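Local coordinates for protein allantoicase (Saccharomyces cerevisiae, PDB 1O59) that catalyses the hydrolysis of allantoate to (S)-ureidoglycolate and urea, letting yeast use purines as a secondary nitrogen source, at residues His206-Cys214 against Leu264-Glu272. Numbering follows the deposited sequence.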
loop_
_atom_site.group_PDB
_atom_site.type_symbol
_atom_site.label_atom_id
_atom_site.label_comp_id
_atom_site.label_asym_id
_atom_site.label_seq_id
_atom_site.Cartn_x
_atom_site.Cartn_y
_atom_site.Cartn_z
ATOM N N HIS A 206 -16.437 -15.400 -14.141
ATOM C CA HIS A 206 -15.862 -15.926 -12.898
ATOM C C HIS A 206 -15.661 -14.816 -11.854
ATOM O O HIS A 206 -14.963 -13.836 -12.107
ATOM C CB HIS A 206 -14.549 -16.642 -13.223
ATOM C CG HIS A 206 -13.765 -17.044 -12.021
ATOM N ND1 HIS A 206 -12.386 -17.067 -12.012
ATOM C CD2 HIS A 206 -14.160 -17.413 -10.779
ATOM C CE1 HIS A 206 -11.962 -17.444 -10.816
ATOM N NE2 HIS A 206 -13.019 -17.649 -10.046
ATOM N N ILE A 207 -16.279 -14.951 -10.687
ATOM C CA ILE A 207 -16.364 -13.797 -9.802
ATOM C C ILE A 207 -15.114 -13.576 -8.959
ATOM O O ILE A 207 -14.486 -14.513 -8.488
ATOM C CB ILE A 207 -17.654 -13.794 -8.895
ATOM C CG1 ILE A 207 -17.613 -14.891 -7.815
ATOM C CG2 ILE A 207 -18.929 -13.916 -9.734
ATOM C CD1 ILE A 207 -18.171 -14.402 -6.422
ATOM N N ILE A 208 -14.783 -12.300 -8.796
ATOM C CA ILE A 208 -13.631 -11.863 -8.046
ATOM C C ILE A 208 -14.040 -10.716 -7.123
ATOM O O ILE A 208 -15.139 -10.155 -7.238
ATOM C CB ILE A 208 -12.476 -11.411 -9.020
ATOM C CG1 ILE A 208 -12.913 -10.246 -9.928
ATOM C CG2 ILE A 208 -12.018 -12.573 -9.907
ATOM C CD1 ILE A 208 -11.773 -9.515 -10.565
ATOM N N ASP A 209 -13.147 -10.376 -6.210
ATOM C CA ASP A 209 -13.301 -9.162 -5.439
ATOM C C ASP A 209 -12.712 -7.996 -6.247
ATOM O O ASP A 209 -11.500 -7.771 -6.287
ATOM C CB ASP A 209 -12.636 -9.286 -4.059
ATOM C CG ASP A 209 -12.925 -8.102 -3.165
ATOM O OD1 ASP A 209 -13.509 -7.099 -3.635
ATOM O OD2 ASP A 209 -12.580 -8.077 -1.973
ATOM N N LEU A 210 -13.610 -7.254 -6.880
ATOM C CA LEU A 210 -13.240 -6.157 -7.740
ATOM C C LEU A 210 -12.576 -5.053 -6.956
ATOM O O LEU A 210 -11.880 -4.233 -7.535
ATOM C CB LEU A 210 -14.478 -5.596 -8.457
ATOM C CG LEU A 210 -15.176 -6.598 -9.378
ATOM C CD1 LEU A 210 -16.521 -6.083 -9.807
ATOM C CD2 LEU A 210 -14.296 -6.943 -10.589
ATOM N N ALA A 211 -12.792 -5.039 -5.644
ATOM C CA ALA A 211 -12.216 -4.022 -4.769
ATOM C C ALA A 211 -10.944 -4.460 -4.045
ATOM O O ALA A 211 -10.373 -3.698 -3.256
ATOM C CB ALA A 211 -13.256 -3.603 -3.766
ATOM N N TYR A 212 -10.480 -5.673 -4.306
ATOM C CA TYR A 212 -9.276 -6.181 -3.640
ATOM C C TYR A 212 -7.996 -5.569 -4.226
ATOM O O TYR A 212 -7.858 -5.418 -5.445
ATOM C CB TYR A 212 -9.247 -7.701 -3.816
ATOM C CG TYR A 212 -8.288 -8.503 -3.001
ATOM C CD1 TYR A 212 -8.012 -8.191 -1.674
ATOM C CD2 TYR A 212 -7.709 -9.653 -3.545
ATOM C CE1 TYR A 212 -7.163 -9.011 -0.913
ATOM C CE2 TYR A 212 -6.868 -10.457 -2.813
ATOM C CZ TYR A 212 -6.605 -10.141 -1.491
ATOM O OH TYR A 212 -5.745 -10.940 -0.776
ATOM N N VAL A 213 -7.037 -5.296 -3.360
ATOM C CA VAL A 213 -5.830 -4.656 -3.774
ATOM C C VAL A 213 -5.045 -5.498 -4.786
ATOM O O VAL A 213 -4.448 -4.941 -5.735
ATOM C CB VAL A 213 -4.930 -4.223 -2.551
ATOM C CG1 VAL A 213 -4.400 -5.410 -1.744
ATOM C CG2 VAL A 213 -3.759 -3.340 -3.045
ATOM N N CYS A 214 -5.053 -6.817 -4.594
ATOM C CA CYS A 214 -4.351 -7.711 -5.493
ATOM C C CYS A 214 -5.028 -7.858 -6.838
ATOM O O CYS A 214 -4.476 -8.478 -7.734
ATOM C CB CYS A 214 -4.252 -9.104 -4.905
ATOM S SG CYS A 214 -3.466 -9.154 -3.296
ATOM N N LEU A 264 -12.124 0.384 -8.610
ATOM C CA LEU A 264 -12.144 -1.056 -8.750
ATOM C C LEU A 264 -11.054 -1.503 -9.706
ATOM O O LEU A 264 -10.584 -0.726 -10.545
ATOM C CB LEU A 264 -13.500 -1.514 -9.290
ATOM C CG LEU A 264 -14.762 -1.149 -8.481
ATOM C CD1 LEU A 264 -16.044 -1.717 -9.157
ATOM C CD2 LEU A 264 -14.650 -1.628 -7.033
ATOM N N GLY A 265 -10.657 -2.769 -9.581
ATOM C CA GLY A 265 -9.577 -3.324 -10.385
ATOM C C GLY A 265 -9.922 -3.404 -11.850
ATOM O O GLY A 265 -9.033 -3.500 -12.690
ATOM N N ARG A 266 -11.218 -3.329 -12.132
ATOM C CA ARG A 266 -11.821 -3.493 -13.447
ATOM C C ARG A 266 -13.153 -2.731 -13.412
ATOM O O ARG A 266 -13.773 -2.615 -12.368
ATOM C CB ARG A 266 -12.174 -4.967 -13.618
ATOM C CG ARG A 266 -11.759 -5.598 -14.852
ATOM C CD ARG A 266 -12.798 -6.527 -15.477
ATOM N NE ARG A 266 -13.356 -7.673 -14.720
ATOM C CZ ARG A 266 -12.725 -8.826 -14.432
ATOM N NH1 ARG A 266 -11.427 -9.005 -14.675
ATOM N NH2 ARG A 266 -13.410 -9.795 -13.840
ATOM N N GLU A 267 -13.643 -2.274 -14.546
ATOM C CA GLU A 267 -15.057 -1.870 -14.640
ATOM C C GLU A 267 -15.952 -3.123 -14.503
ATOM O O GLU A 267 -15.773 -4.113 -15.211
ATOM C CB GLU A 267 -15.313 -1.144 -15.970
ATOM C CG GLU A 267 -16.773 -0.795 -16.253
ATOM C CD GLU A 267 -16.993 -0.362 -17.684
ATOM O OE1 GLU A 267 -16.194 0.498 -18.119
ATOM O OE2 GLU A 267 -17.930 -0.884 -18.365
ATOM N N SER A 268 -16.907 -3.071 -13.577
ATOM C CA SER A 268 -17.860 -4.162 -13.368
ATOM C C SER A 268 -18.819 -4.340 -14.554
ATOM O O SER A 268 -19.047 -3.411 -15.338
ATOM C CB SER A 268 -18.693 -3.906 -12.112
ATOM O OG SER A 268 -19.779 -3.024 -12.380
ATOM N N SER A 269 -19.340 -5.557 -14.682
ATOM C CA SER A 269 -20.514 -5.853 -15.508
ATOM C C SER A 269 -21.649 -6.382 -14.627
ATOM O O SER A 269 -22.821 -6.229 -14.950
ATOM C CB SER A 269 -20.161 -6.897 -16.546
ATOM O OG SER A 269 -18.807 -6.761 -16.937
ATOM N N PHE A 270 -21.279 -7.012 -13.519
ATOM C CA PHE A 270 -22.212 -7.525 -12.541
ATOM C C PHE A 270 -21.640 -7.341 -11.150
ATOM O O PHE A 270 -20.436 -7.517 -10.950
ATOM C CB PHE A 270 -22.409 -9.006 -12.792
ATOM C CG PHE A 270 -23.461 -9.641 -11.930
ATOM C CD1 PHE A 270 -24.816 -9.370 -12.148
ATOM C CD2 PHE A 270 -23.107 -10.555 -10.940
ATOM C CE1 PHE A 270 -25.803 -9.987 -11.373
ATOM C CE2 PHE A 270 -24.077 -11.177 -10.162
ATOM C CZ PHE A 270 -25.432 -10.899 -10.377
ATOM N N ILE A 271 -22.498 -6.984 -10.197
ATOM C CA ILE A 271 -22.129 -7.023 -8.766
ATOM C C ILE A 271 -23.005 -7.989 -7.997
ATOM O O ILE A 271 -24.208 -7.813 -7.900
ATOM C CB ILE A 271 -22.189 -5.640 -8.115
ATOM C CG1 ILE A 271 -21.088 -4.753 -8.692
ATOM C CG2 ILE A 271 -21.987 -5.765 -6.607
ATOM C CD1 ILE A 271 -21.233 -3.310 -8.328
ATOM N N GLU A 272 -22.362 -8.998 -7.438
ATOM C CA GLU A 272 -23.037 -10.063 -6.717
ATOM C C GLU A 272 -23.375 -9.677 -5.271
ATOM O O GLU A 272 -24.457 -9.936 -4.770
ATOM C CB GLU A 272 -22.111 -11.278 -6.690
ATOM C CG GLU A 272 -22.811 -12.588 -6.985
ATOM C CD GLU A 272 -23.137 -13.379 -5.742
ATOM O OE1 GLU A 272 -22.178 -13.655 -4.945
ATOM O OE2 GLU A 272 -24.355 -13.729 -5.610
#
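Leu210 pushes its isobutyl group into the concave side of the bend formed by Leu264-Glu272. CD1 lies 3.8 Å from Ser268 CB, while CD2 faces Arg266 CB at 4.2 Å; a branched aliphatic chain suits this buried place. With CG anti to the carbonyl carbon (chi1 -62°), the methyls reach the loop. Gly265 N donates to Leu210 O at 2.8 Å, almost straight at 172°. Gly265 brings no side chain to the side facing that oxygen. Leu264, apolar as its buried position favours, lies along the Leu210 backbone, with CB 3.6 Å from Leu210 O, and its CD2 packs 4.1 Å from Ala211 CB. Leu210 and Ala211 are the central residues of a type I turn from Asp209 to Tyr212, overlaid by an Asx turn in which Asp209 OD1 accepts from Ala211 N at 3.0 Å. The turn leads out of the short strand 208-209, which pairs antiparallel with strand 346-354 in the second allantoicase repeat; strand 270-277 also pairs with 346-354. Arg266, bent at chi2 and chi3, lays one face of its guanidinium over Ile208 CD1, 3.7 Å from NH2. Apolar Ile208 suits that face, leaving the in-plane N-H groups to polar partners: NE forms a salt bridge with the C-terminal carboxylate of Tyr355. Ser268, small enough to sit against Leu210, turns its hydroxyl to Ile332 O and Val334 N.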